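Local coordinates for protein epsin-3 (Saccharomyces cerevisiae, PDB 3ONK) that recruits clathrin to Golgi and endosomal membranes and binds phosphatidylinositol-3,5-bisphosphate, represented here by its helical ENTH domain, at residues A[14-19]-A[46-51]; A[18-23]-A[53-58]; A[66-71]-A[117-122]; A[72-77]-A[121-126]; A[102-105]-A[111-114]. One frame throughout, in Å; residues are numbered along the deposited sequence.

Contact 1 of 5, residues A[14-19]-A[46-51]; sequences GKVREA and EEILSM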
# COMPACT_ATOMS: atom_id res chain seq x y z
N GLY A 14 -0.69 -14.66 -0.96
CA GLY A 14 -0.41 -14.99 0.43
C GLY A 14 0.61 -14.03 1.04
O GLY A 14 0.51 -13.66 2.21
N LYS A 15 1.61 -13.63 0.25
CA LYS A 15 2.61 -12.71 0.73
C LYS A 15 1.97 -11.35 1.02
O LYS A 15 2.20 -10.76 2.09
CB LYS A 15 3.74 -12.57 -0.30
CG LYS A 15 4.69 -13.75 -0.35
CD LYS A 15 5.89 -13.43 -1.24
CE LYS A 15 7.04 -14.39 -1.01
NZ LYS A 15 6.61 -15.80 -1.14
N VAL A 16 1.15 -10.87 0.09
CA VAL A 16 0.43 -9.61 0.29
C VAL A 16 -0.51 -9.70 1.49
O VAL A 16 -0.60 -8.77 2.29
CB VAL A 16 -0.40 -9.22 -0.95
CG1 VAL A 16 -1.16 -7.92 -0.68
CG2 VAL A 16 0.50 -9.06 -2.15
N ARG A 17 -1.20 -10.83 1.62
CA ARG A 17 -2.07 -11.04 2.78
C ARG A 17 -1.30 -10.90 4.09
O ARG A 17 -1.74 -10.20 5.00
CB ARG A 17 -2.78 -12.41 2.71
CG ARG A 17 -3.97 -12.44 1.78
CD ARG A 17 -4.82 -13.69 1.97
NE ARG A 17 -6.01 -13.44 2.78
CZ ARG A 17 -6.18 -13.87 4.02
NH1 ARG A 17 -7.31 -13.60 4.68
NH2 ARG A 17 -5.23 -14.58 4.62
N GLU A 18 -0.15 -11.58 4.17
CA GLU A 18 0.72 -11.51 5.35
C GLU A 18 1.22 -10.10 5.62
O GLU A 18 1.23 -9.63 6.76
CB GLU A 18 1.93 -12.46 5.22
CG GLU A 18 3.01 -12.18 6.29
CD GLU A 18 4.26 -13.06 6.19
OE1 GLU A 18 4.38 -13.88 5.25
OE2 GLU A 18 5.13 -12.93 7.07
N ALA A 19 1.66 -9.41 4.57
CA ALA A 19 2.16 -8.04 4.72
C ALA A 19 1.08 -7.07 5.22
O ALA A 19 1.39 -5.97 5.68
CB ALA A 19 2.72 -7.55 3.41
N GLU A 46 -1.17 -8.14 -11.16
CA GLU A 46 -2.62 -8.09 -10.96
C GLU A 46 -3.05 -8.75 -9.64
O GLU A 46 -3.95 -8.26 -8.97
CB GLU A 46 -3.36 -8.72 -12.14
CG GLU A 46 -4.31 -7.76 -12.87
CD GLU A 46 -4.52 -8.11 -14.34
OE1 GLU A 46 -3.90 -9.09 -14.81
OE2 GLU A 46 -5.31 -7.41 -15.02
N GLU A 47 -2.40 -9.85 -9.27
CA GLU A 47 -2.69 -10.50 -7.98
C GLU A 47 -2.48 -9.55 -6.82
O GLU A 47 -3.30 -9.47 -5.91
CB GLU A 47 -1.83 -11.74 -7.77
CG GLU A 47 -2.16 -12.87 -8.70
CD GLU A 47 -1.27 -14.08 -8.51
OE1 GLU A 47 -1.33 -14.97 -9.38
OE2 GLU A 47 -0.52 -14.14 -7.51
N ILE A 48 -1.36 -8.84 -6.87
CA ILE A 48 -0.97 -7.91 -5.81
C ILE A 48 -1.96 -6.77 -5.74
O ILE A 48 -2.38 -6.37 -4.66
CB ILE A 48 0.44 -7.31 -6.10
CG1 ILE A 48 1.51 -8.41 -6.09
CG2 ILE A 48 0.80 -6.25 -5.10
CD1 ILE A 48 2.83 -7.96 -6.68
N LEU A 49 -2.33 -6.25 -6.91
CA LEU A 49 -3.29 -5.16 -7.04
C LEU A 49 -4.63 -5.48 -6.36
O LEU A 49 -5.09 -4.75 -5.49
CB LEU A 49 -3.51 -4.89 -8.53
CG LEU A 49 -3.84 -3.48 -8.97
CD1 LEU A 49 -2.59 -2.59 -8.91
CD2 LEU A 49 -4.46 -3.49 -10.40
N SER A 50 -5.28 -6.56 -6.81
CA SER A 50 -6.52 -7.02 -6.21
C SER A 50 -6.42 -7.02 -4.69
O SER A 50 -7.21 -6.38 -4.00
CB SER A 50 -6.80 -8.44 -6.66
OG SER A 50 -6.61 -8.56 -8.05
N MET A 51 -5.42 -7.75 -4.20
CA MET A 51 -5.25 -7.96 -2.77
C MET A 51 -5.10 -6.65 -1.99
O MET A 51 -5.68 -6.50 -0.91
CB MET A 51 -4.03 -8.86 -2.54
CG MET A 51 -4.17 -10.28 -3.08
SD MET A 51 -5.47 -11.25 -2.29
CE MET A 51 -5.27 -10.76 -0.58
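At the edge of the Arg17 guanidinium, close to its plane, lies Met51 CE. The finer fit here is doubtful, because the same methyl is modelled too near the arginine's aliphatic stem. Arg17 is solvent-exposed, with Tyr9 and Arg55 beside it, and Tyr9 touches Met51 as well. Further in, Val16 carries the contact. Its CG1 is turned anti to the backbone N (chi1 179°) and so rests on Met51 CB at 3.5 Å, while CG2 takes the other direction and meets Ile48 CG2 at 4.1 Å. Val16 and Ile48 lie across each other at about a right angle, and the fork of the valine puts one methyl on each of two residues a helical turn apart. This is the packing of helix 11-19 onto helix 42-57 in the all-helical ENTH domain. The short segments run in broadly the same direction, 33° apart, with axes 9.5 Å from each other. No hydrogen bond crosses between them, and the join is apolar. Ser50 is settled within its own helix: Ser50 OG donates to Glu46 O at 2.8 Å, and Ser50 N reaches that oxygen from the opposite face of its plane. Glu47 OE2 instead reaches across to Thr10 OG1, just ahead of helix 11-19, and is hydrogen-bonded there.

Contact 2 of 5, residues A[18-23]-A[53-58]; sequences EATNNE and FRRFTE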
# COMPACT_ATOMS: atom_id res chain seq x y z
N GLU A 18 -0.15 -11.58 4.17
CA GLU A 18 0.72 -11.51 5.35
C GLU A 18 1.22 -10.10 5.62
O GLU A 18 1.23 -9.63 6.76
CB GLU A 18 1.93 -12.46 5.22
CG GLU A 18 3.01 -12.18 6.29
CD GLU A 18 4.26 -13.06 6.19
OE1 GLU A 18 4.38 -13.88 5.25
OE2 GLU A 18 5.13 -12.93 7.07
N ALA A 19 1.66 -9.41 4.57
CA ALA A 19 2.16 -8.04 4.72
C ALA A 19 1.08 -7.07 5.22
O ALA A 19 1.39 -5.97 5.68
CB ALA A 19 2.72 -7.55 3.41
N THR A 20 -0.19 -7.47 5.12
CA THR A 20 -1.29 -6.60 5.52
C THR A 20 -2.22 -7.25 6.55
O THR A 20 -3.35 -6.80 6.73
CB THR A 20 -2.12 -6.11 4.30
OG1 THR A 20 -2.68 -7.23 3.61
CG2 THR A 20 -1.23 -5.35 3.33
N ASN A 21 -1.72 -8.28 7.23
CA ASN A 21 -2.48 -9.00 8.26
C ASN A 21 -2.78 -8.14 9.49
O ASN A 21 -2.41 -6.96 9.54
CB ASN A 21 -1.77 -10.30 8.68
CG ASN A 21 -0.49 -10.05 9.45
OD1 ASN A 21 -0.31 -9.01 10.08
ND2 ASN A 21 0.42 -11.02 9.41
N ASN A 22 -3.42 -8.76 10.48
CA ASN A 22 -3.87 -8.04 11.68
C ASN A 22 -2.90 -8.00 12.87
O ASN A 22 -3.25 -7.51 13.94
CB ASN A 22 -5.22 -8.57 12.14
CG ASN A 22 -6.32 -7.55 12.01
OD1 ASN A 22 -7.34 -7.79 11.35
ND2 ASN A 22 -6.13 -6.37 12.62
N GLU A 23 -1.69 -8.54 12.71
CA GLU A 23 -0.68 -8.40 13.74
C GLU A 23 -0.42 -6.91 13.94
O GLU A 23 -0.52 -6.13 12.98
CB GLU A 23 0.62 -9.09 13.33
CG GLU A 23 0.48 -10.59 13.09
CD GLU A 23 1.74 -11.19 12.51
OE1 GLU A 23 2.31 -10.59 11.57
OE2 GLU A 23 2.16 -12.27 12.99
N PHE A 53 -6.07 -3.51 -2.70
CA PHE A 53 -7.22 -2.61 -2.65
C PHE A 53 -8.44 -3.25 -1.98
O PHE A 53 -9.29 -2.54 -1.46
CB PHE A 53 -7.55 -2.06 -4.03
CG PHE A 53 -6.46 -1.22 -4.63
CD1 PHE A 53 -5.94 -0.14 -3.93
CD2 PHE A 53 -5.97 -1.48 -5.89
CE1 PHE A 53 -4.94 0.65 -4.47
CE2 PHE A 53 -4.95 -0.69 -6.45
CZ PHE A 53 -4.44 0.37 -5.73
N ARG A 54 -8.50 -4.58 -1.99
CA ARG A 54 -9.55 -5.28 -1.24
C ARG A 54 -9.64 -4.68 0.14
O ARG A 54 -10.71 -4.53 0.70
CB ARG A 54 -9.25 -6.77 -1.13
CG ARG A 54 -9.39 -7.50 -2.46
CD ARG A 54 -9.31 -9.01 -2.32
NE ARG A 54 -9.45 -9.63 -3.63
CZ ARG A 54 -10.61 -9.88 -4.22
NH1 ARG A 54 -11.75 -9.57 -3.61
NH2 ARG A 54 -10.64 -10.45 -5.42
N ARG A 55 -8.48 -4.31 0.68
CA ARG A 55 -8.40 -3.75 2.02
C ARG A 55 -9.14 -2.41 2.13
O ARG A 55 -9.90 -2.19 3.08
CB ARG A 55 -6.94 -3.64 2.45
CG ARG A 55 -6.50 -4.72 3.43
CD ARG A 55 -6.77 -6.13 2.89
NE ARG A 55 -5.56 -6.78 2.38
CZ ARG A 55 -5.55 -7.86 1.59
NH1 ARG A 55 -6.69 -8.43 1.21
NH2 ARG A 55 -4.38 -8.36 1.18
N PHE A 56 -8.93 -1.52 1.16
CA PHE A 56 -9.50 -0.18 1.18
C PHE A 56 -11.01 -0.19 1.15
O PHE A 56 -11.66 0.75 1.61
CB PHE A 56 -9.00 0.65 -0.00
CG PHE A 56 -7.51 0.78 -0.05
CD1 PHE A 56 -6.74 0.31 1.00
CD2 PHE A 56 -6.89 1.39 -1.12
CE1 PHE A 56 -5.36 0.43 0.97
CE2 PHE A 56 -5.52 1.50 -1.16
CZ PHE A 56 -4.75 1.03 -0.11
N THR A 57 -11.57 -1.25 0.59
CA THR A 57 -13.00 -1.25 0.28
C THR A 57 -13.87 -1.73 1.45
O THR A 57 -15.08 -1.54 1.45
CB THR A 57 -13.28 -2.03 -1.02
OG1 THR A 57 -13.03 -3.42 -0.80
CG2 THR A 57 -12.36 -1.53 -2.13
N GLU A 58 -13.25 -2.34 2.46
CA GLU A 58 -13.94 -2.67 3.69
C GLU A 58 -13.86 -1.49 4.67
O GLU A 58 -12.92 -1.42 5.47
CB GLU A 58 -13.36 -3.94 4.33
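Thr20 faces Arg55 where the chain has just left helix 11-19, and the two CA atoms stand 8.4 Å apart. That gap is bridged by the arginine. Its chain bends at chi2 and chi3, crosses the threonine at about a right angle, and offers the NE and NH2 edge of the guanidinium to a single oxygen. Arg55 NE lies 3.2 Å from Thr20 OG1, and Arg55 NH2 is also 3.2 Å from Thr20 OG1. Both are weak hydrogen bonds, bent to little over 130° because one acceptor is shared between two N-H groups. Thr20 OG1 sits between its own backbone N and carbonyl carbon, from where it also makes its stronger bond, to Val16 O one helical turn back. Beyond Thr20 the chain folds into an Asx turn. Asn21 OD1 accepts from Glu23 N at 3.0 Å, the donor standing above the carbonyl plane, and Asn21 ND2 gives a hydrogen to Glu23 OE1 at 2.9 Å. Lys69 of helix 64-80 bonds to Asn21 OD1 and to Glu23 O, tying the turn to the next layer. Since a carbonyl can only accept, the threonine hydroxyl gives its hydrogen to Val16 O and keeps its oxygen for Arg55; the positive guanidinium beside the C-terminal end of helix 11-19 is probably favourable to that helix's dipole.

Contact 3 of 5, residues A[66-71]-A[117-122]; sequences QIYKAL and RTRVKA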
# COMPACT_ATOMS: atom_id res chain seq x y z
N GLN A 66 -4.99 -3.02 9.03
CA GLN A 66 -4.82 -3.67 7.73
C GLN A 66 -4.76 -2.66 6.59
O GLN A 66 -4.05 -2.84 5.60
CB GLN A 66 -5.94 -4.69 7.49
CG GLN A 66 -5.87 -5.90 8.42
CD GLN A 66 -6.88 -6.99 8.06
OE1 GLN A 66 -8.06 -6.90 8.40
NE2 GLN A 66 -6.40 -8.02 7.38
N ILE A 67 -5.53 -1.58 6.73
CA ILE A 67 -5.52 -0.50 5.77
C ILE A 67 -4.22 0.29 5.87
O ILE A 67 -3.61 0.63 4.86
CB ILE A 67 -6.72 0.44 5.98
CG1 ILE A 67 -8.02 -0.28 5.60
CG2 ILE A 67 -6.55 1.73 5.17
CD1 ILE A 67 -9.24 0.58 5.76
N TYR A 68 -3.80 0.57 7.11
CA TYR A 68 -2.53 1.27 7.32
C TYR A 68 -1.37 0.48 6.70
O TYR A 68 -0.52 1.05 5.99
CB TYR A 68 -2.27 1.53 8.80
CG TYR A 68 -1.08 2.44 9.00
CD1 TYR A 68 -1.17 3.79 8.70
CD2 TYR A 68 0.14 1.96 9.46
CE1 TYR A 68 -0.12 4.64 8.87
CE2 TYR A 68 1.23 2.81 9.63
CZ TYR A 68 1.08 4.16 9.32
OH TYR A 68 2.12 5.04 9.48
N LYS A 69 -1.36 -0.83 6.93
CA LYS A 69 -0.31 -1.70 6.40
C LYS A 69 -0.35 -1.83 4.86
O LYS A 69 0.68 -1.96 4.20
CB LYS A 69 -0.37 -3.07 7.09
CG LYS A 69 -0.06 -2.97 8.59
CD LYS A 69 -0.45 -4.24 9.36
CE LYS A 69 0.70 -5.20 9.48
NZ LYS A 69 0.35 -6.39 10.27
N ALA A 70 -1.56 -1.79 4.29
CA ALA A 70 -1.73 -1.74 2.84
C ALA A 70 -1.17 -0.45 2.23
O ALA A 70 -0.63 -0.44 1.11
CB ALA A 70 -3.18 -1.91 2.47
N LEU A 71 -1.31 0.66 2.97
CA LEU A 71 -0.74 1.93 2.53
C LEU A 71 0.78 1.90 2.53
O LEU A 71 1.41 2.29 1.54
CB LEU A 71 -1.24 3.10 3.39
CG LEU A 71 -2.73 3.47 3.30
CD1 LEU A 71 -3.03 4.61 4.29
CD2 LEU A 71 -3.13 3.86 1.88
N ARG A 117 -5.05 8.92 7.11
CA ARG A 117 -5.32 10.08 6.25
C ARG A 117 -4.03 10.75 5.79
O ARG A 117 -3.90 11.09 4.62
CB ARG A 117 -6.20 11.12 6.96
CG ARG A 117 -7.55 10.60 7.42
CD ARG A 117 -8.49 11.76 7.76
NE ARG A 117 -8.02 12.53 8.91
CZ ARG A 117 -8.27 12.18 10.17
NH1 ARG A 117 -8.97 11.09 10.43
NH2 ARG A 117 -7.82 12.91 11.17
N THR A 118 -3.10 10.95 6.73
CA THR A 118 -1.80 11.54 6.42
C THR A 118 -0.96 10.65 5.49
O THR A 118 -0.25 11.16 4.62
CB THR A 118 -1.00 11.88 7.70
OG1 THR A 118 -0.60 10.68 8.37
CG2 THR A 118 -1.85 12.72 8.65
N ARG A 119 -1.03 9.33 5.66
CA ARG A 119 -0.35 8.43 4.72
C ARG A 119 -0.99 8.50 3.35
O ARG A 119 -0.31 8.50 2.33
CB ARG A 119 -0.41 6.97 5.19
CG ARG A 119 0.37 6.65 6.45
CD ARG A 119 1.79 7.13 6.35
NE ARG A 119 2.62 6.31 5.48
CZ ARG A 119 3.43 5.33 5.90
NH1 ARG A 119 4.16 4.65 5.03
NH2 ARG A 119 3.52 5.04 7.19
N VAL A 120 -2.32 8.52 3.32
CA VAL A 120 -3.01 8.49 2.04
C VAL A 120 -2.81 9.79 1.27
O VAL A 120 -2.60 9.77 0.06
CB VAL A 120 -4.51 8.18 2.18
CG1 VAL A 120 -5.30 9.45 2.34
CG2 VAL A 120 -4.98 7.43 0.95
N LYS A 121 -2.85 10.92 1.96
CA LYS A 121 -2.52 12.20 1.34
C LYS A 121 -1.11 12.21 0.75
O LYS A 121 -0.89 12.73 -0.35
CB LYS A 121 -2.72 13.35 2.33
CG LYS A 121 -4.19 13.61 2.69
CD LYS A 121 -4.32 14.84 3.58
CE LYS A 121 -5.54 14.76 4.50
NZ LYS A 121 -5.13 14.56 5.93
N ALA A 122 -0.15 11.64 1.46
CA ALA A 122 1.23 11.59 0.97
C ALA A 122 1.35 10.70 -0.27
O ALA A 122 1.97 11.06 -1.27
CB ALA A 122 2.19 11.13 2.06
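Leu71 presses its CD1 against Arg119 CB at 3.6 Å, the firm inner part of a helix-to-helix packing in the ENTH superhelix. Helices 64-80 and 113-127 run side by side here with their directions 27° apart and their local axes 10.1 Å from each other. Leu71 and Arg119 slide past one another in opposite directions, while the second methyl, Leu71 CD2, meets Val120 CG2 at 4.1 Å. This side is buried: Phe56 of helix 42-57 and Val116 also pack on Leu71, and Leu99 touches Val120. Toward the outside the contact becomes polar and partly exposed. Tyr68 leaves its helix with CG anti to the backbone N, which swings the ring out across the Arg119 chain. Bends at chi2 and chi3 bring the guanidinium back to the hydroxyl, with Arg119 CG near the ring obliquely, over neither face nor edge. Ring and guanidinium stand perpendicular, so this is not a stack; the guanidinium instead turns an N-H edge toward the hydroxyl. A phenylalanine in place of Tyr68 would probably leave the Arg119 NH2 without this acceptor and the folded guanidinium freer to swing toward solvent. The same helix surface continues to Asn115, which touches Tyr68 from the preceding turn. The bond itself runs from Arg119 NH2 to Tyr68 OH at 2.7 Å, bent to 132° at the hydrogen, with the oxygen lying 18° out of the guanidinium plane.

Contact 4 of 5, residues A[72-77]-A[121-126]; sequences QLLDYL and KALIEL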
# COMPACT_ATOMS: atom_id res chain seq x y z
N GLN A 72 1.35 1.46 3.65
CA GLN A 72 2.79 1.28 3.76
C GLN A 72 3.34 0.43 2.62
O GLN A 72 4.36 0.77 2.04
CB GLN A 72 3.16 0.60 5.08
CG GLN A 72 3.03 1.46 6.31
CD GLN A 72 3.38 0.71 7.57
OE1 GLN A 72 2.69 -0.25 7.95
NE2 GLN A 72 4.46 1.13 8.24
N LEU A 73 2.69 -0.69 2.33
CA LEU A 73 3.12 -1.56 1.23
C LEU A 73 3.09 -0.84 -0.11
O LEU A 73 4.01 -0.95 -0.92
CB LEU A 73 2.24 -2.81 1.15
CG LEU A 73 2.55 -3.82 0.04
CD1 LEU A 73 4.02 -4.25 0.04
CD2 LEU A 73 1.64 -5.04 0.17
N LEU A 74 2.01 -0.11 -0.34
CA LEU A 74 1.78 0.55 -1.61
C LEU A 74 2.79 1.68 -1.79
O LEU A 74 3.25 1.96 -2.90
CB LEU A 74 0.34 1.06 -1.66
CG LEU A 74 -0.43 1.34 -2.95
CD1 LEU A 74 -0.38 0.20 -3.97
CD2 LEU A 74 -1.89 1.66 -2.59
N ASP A 75 3.17 2.32 -0.69
CA ASP A 75 4.22 3.32 -0.75
C ASP A 75 5.53 2.68 -1.21
O ASP A 75 6.22 3.16 -2.10
CB ASP A 75 4.42 3.98 0.61
CG ASP A 75 5.42 5.12 0.56
OD1 ASP A 75 5.09 6.15 -0.06
OD2 ASP A 75 6.53 4.97 1.10
N TYR A 76 5.88 1.57 -0.57
CA TYR A 76 7.11 0.88 -0.88
C TYR A 76 7.12 0.47 -2.36
O TYR A 76 8.14 0.58 -3.03
CB TYR A 76 7.28 -0.34 0.03
CG TYR A 76 8.62 -1.02 -0.09
CD1 TYR A 76 9.69 -0.66 0.73
CD2 TYR A 76 8.83 -2.02 -1.04
CE1 TYR A 76 10.92 -1.30 0.62
CE2 TYR A 76 10.05 -2.66 -1.16
CZ TYR A 76 11.09 -2.29 -0.34
OH TYR A 76 12.31 -2.93 -0.47
N LEU A 77 5.98 0.01 -2.86
CA LEU A 77 5.90 -0.54 -4.21
C LEU A 77 6.03 0.54 -5.25
O LEU A 77 6.60 0.33 -6.32
CB LEU A 77 4.60 -1.31 -4.42
CG LEU A 77 4.44 -2.61 -3.62
CD1 LEU A 77 3.08 -3.24 -3.93
CD2 LEU A 77 5.57 -3.60 -3.91
N LYS A 121 -2.85 10.92 1.96
CA LYS A 121 -2.52 12.20 1.34
C LYS A 121 -1.11 12.21 0.75
O LYS A 121 -0.89 12.73 -0.35
CB LYS A 121 -2.72 13.35 2.33
CG LYS A 121 -4.19 13.61 2.69
CD LYS A 121 -4.32 14.84 3.58
CE LYS A 121 -5.54 14.76 4.50
NZ LYS A 121 -5.13 14.56 5.93
N ALA A 122 -0.15 11.64 1.46
CA ALA A 122 1.23 11.59 0.97
C ALA A 122 1.35 10.70 -0.27
O ALA A 122 1.97 11.06 -1.27
CB ALA A 122 2.19 11.13 2.06
N LEU A 123 0.73 9.52 -0.21
CA LEU A 123 0.76 8.60 -1.33
C LEU A 123 0.12 9.22 -2.58
O LEU A 123 0.60 9.01 -3.68
CB LEU A 123 0.02 7.31 -0.98
CG LEU A 123 0.32 6.13 -1.90
CD1 LEU A 123 1.60 5.47 -1.44
CD2 LEU A 123 -0.81 5.14 -1.88
N ILE A 124 -0.97 9.95 -2.41
CA ILE A 124 -1.66 10.50 -3.57
C ILE A 124 -0.83 11.62 -4.18
O ILE A 124 -0.73 11.75 -5.39
CB ILE A 124 -3.10 10.96 -3.24
CG1 ILE A 124 -4.01 9.75 -3.02
CG2 ILE A 124 -3.65 11.83 -4.36
CD1 ILE A 124 -5.33 10.07 -2.32
N GLU A 125 -0.22 12.42 -3.31
CA GLU A 125 0.71 13.43 -3.79
C GLU A 125 1.82 12.73 -4.57
O GLU A 125 2.16 13.16 -5.67
CB GLU A 125 1.29 14.20 -2.61
CG GLU A 125 1.97 15.48 -2.99
CD GLU A 125 2.73 16.08 -1.82
OE1 GLU A 125 3.19 15.30 -0.95
OE2 GLU A 125 2.86 17.32 -1.77
N LEU A 126 2.36 11.64 -4.01
CA LEU A 126 3.42 10.87 -4.69
C LEU A 126 2.96 10.35 -6.04
O LEU A 126 3.56 10.66 -7.08
CB LEU A 126 3.92 9.71 -3.82
CG LEU A 126 5.06 8.86 -4.41
CD1 LEU A 126 6.32 9.70 -4.65
CD2 LEU A 126 5.39 7.63 -3.54
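Leu123 does most of the apolar work, reaching across from helix 113-127 and splitting its two methyls over neighbouring residues of helix 64-80. CD2 meets Leu74 CD2 at 3.7 Å, the two leucines crossing at about a right angle. The other methyl, CD1, drops onto the backbone itself, 3.5 Å from Asp75 CA. Leu123 has CG anti to the backbone N (chi1 -163°), and this torsion places its two methyls on Leu74 and Asp75; the CA atoms of Asp75 and Leu123 come as near as 6.3 Å. The local axes are 10.5 Å apart and their directions differ by 23°, a shallow, nearly parallel crossing.

The second kind of contact sets a carboxylate beside hydrocarbon. Asp75 CB lies 3.8 Å from Leu123 CD1, the side chains passing in opposite directions. Further out, Asp75 OD1 is 3.8 Å from Leu126 CD2, a van der Waals contact in which Leu126 crosses the acid at roughly a right angle. No hydrogen bond links the two segments. The charge of Asp75 is answered within its own helix: OD2 forms a salt bridge with Lys79, one turn on. The aspartate is thus divided, CB and OD1 lying against the leucines while OD2 goes to Lys79.

Leu123 and Leu126 both touch Ile78 as well, extending the seam along helix 64-80. Leu74 lies deeper in the bundle, against Ile52, Phe53 and Phe56 of helix 42-57 and Phe85 of helix 83-90.

Contact 5 of 5, residues A[102-105]-A[111-114]; sequences FHYI and DQGI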
# COMPACT_ATOMS: atom_id res chain seq x y z
N PHE A 102 -11.04 8.87 6.20
CA PHE A 102 -11.03 7.81 7.19
C PHE A 102 -10.78 8.36 8.59
O PHE A 102 -9.72 8.93 8.88
CB PHE A 102 -9.99 6.75 6.82
CG PHE A 102 -10.11 5.48 7.63
CD1 PHE A 102 -9.34 5.28 8.77
CD2 PHE A 102 -11.01 4.48 7.25
CE1 PHE A 102 -9.46 4.12 9.50
CE2 PHE A 102 -11.13 3.33 7.98
CZ PHE A 102 -10.35 3.14 9.11
N HIS A 103 -11.77 8.19 9.46
CA HIS A 103 -11.69 8.63 10.85
C HIS A 103 -11.99 7.44 11.77
O HIS A 103 -12.91 6.66 11.54
CB HIS A 103 -12.68 9.77 11.11
CG HIS A 103 -12.24 11.09 10.57
ND1 HIS A 103 -11.76 12.10 11.37
CD2 HIS A 103 -12.18 11.56 9.30
CE1 HIS A 103 -11.44 13.14 10.62
NE2 HIS A 103 -11.68 12.84 9.36
N TYR A 104 -11.21 7.31 12.83
CA TYR A 104 -11.45 6.25 13.78
C TYR A 104 -10.61 6.45 15.04
O TYR A 104 -9.39 6.62 14.97
CB TYR A 104 -11.19 4.87 13.14
CG TYR A 104 -11.50 3.71 14.06
CD1 TYR A 104 -10.49 2.89 14.54
CD2 TYR A 104 -12.81 3.44 14.45
CE1 TYR A 104 -10.77 1.83 15.39
CE2 TYR A 104 -13.09 2.39 15.30
CZ TYR A 104 -12.07 1.59 15.77
OH TYR A 104 -12.35 0.54 16.62
N ILE A 105 -11.28 6.44 16.18
CA ILE A 105 -10.62 6.37 17.48
C ILE A 105 -10.95 4.99 18.08
O ILE A 105 -12.12 4.62 18.16
CB ILE A 105 -11.07 7.54 18.40
CG1 ILE A 105 -10.73 8.88 17.74
CG2 ILE A 105 -10.42 7.44 19.77
CD1 ILE A 105 -11.00 10.09 18.60
N ASP A 111 -6.48 7.62 18.41
CA ASP A 111 -6.91 8.08 17.10
C ASP A 111 -6.07 7.35 16.05
O ASP A 111 -4.91 7.65 15.84
CB ASP A 111 -6.74 9.60 17.01
CG ASP A 111 -7.07 10.17 15.64
OD1 ASP A 111 -7.13 9.42 14.64
OD2 ASP A 111 -7.26 11.40 15.56
N GLN A 112 -6.67 6.34 15.41
CA GLN A 112 -5.97 5.56 14.40
C GLN A 112 -6.17 6.17 13.00
O GLN A 112 -5.33 5.99 12.11
CB GLN A 112 -6.45 4.10 14.42
CG GLN A 112 -6.35 3.40 15.79
CD GLN A 112 -4.91 3.22 16.29
OE1 GLN A 112 -4.69 2.68 17.38
NE2 GLN A 112 -3.93 3.66 15.48
N GLY A 113 -7.27 6.90 12.83
CA GLY A 113 -7.61 7.47 11.54
C GLY A 113 -6.63 8.51 11.06
O GLY A 113 -6.39 8.63 9.86
N ILE A 114 -6.06 9.29 11.97
CA ILE A 114 -5.16 10.38 11.56
C ILE A 114 -3.92 9.89 10.79
O ILE A 114 -3.46 10.55 9.86
CB ILE A 114 -4.78 11.31 12.73
CG1 ILE A 114 -4.13 12.59 12.19
CG2 ILE A 114 -3.92 10.58 13.79
CD1 ILE A 114 -4.17 13.77 13.15
O HOH W 1 -9.47 9.71 13.03
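The start of helix 113-127 is capped here, where the loop from Phe102 to Ile105 doubles back beside the residues leading into it. Tyr104 O takes two backbone donors at the helix entry: Gly113 N at 3.0 Å, on a lone pair in the carbonyl plane, and Gln112 N at 2.8 Å, nearly in line with the C=O bond. Asp111 supplies the cap proper, its OD1 accepting from Ile114 N at 2.9 Å on the syn side, tilted about 31° from the carboxylate plane. A water joins the two segments, accepting from Tyr104 N and donating to Asp111 OD1. Ile105 and Asp111 form a single bridge, with Ile105 CG1 resting 4.0 Å from Asp111 CA. A CB on Gly113 would run into Tyr104 N and His103 CA, so its bareness allows the backbones this close approach; the edge of the Phe102 ring also reaches it, CD1 lying 3.9 Å from Gly113 CA. An alanine at Asp111 is likely to leave Ile114 N without its cap and the water without its acceptor. N-H groups at the entry to the helix are met by a peptide oxygen and a carboxylate, whose negative charge would probably favour the helix dipole.

Along the chain, contacts 1 and 2 come first, both joining helix 11-19 to helix 42-57; they share Glu18 and Ala19, and their centres are 9 Å apart. Contacts 3 and 4 follow, 7 Å apart by centres, and join helix 64-80 to helix 113-127. Helix 64-80 knits the two pairs together: Leu74 packs on Phe53 and Phe56, Leu73 on Val16, and Lys69 holds the turn after helix 11-19. Contact 5 lies within the chain between the halves of contacts 3 and 4, at the surface, and fixes the start of helix 113-127; Arg117 and Ile67 connect it to contact 3. Helices distant in sequence are thus packed side by side into one compact ENTH domain.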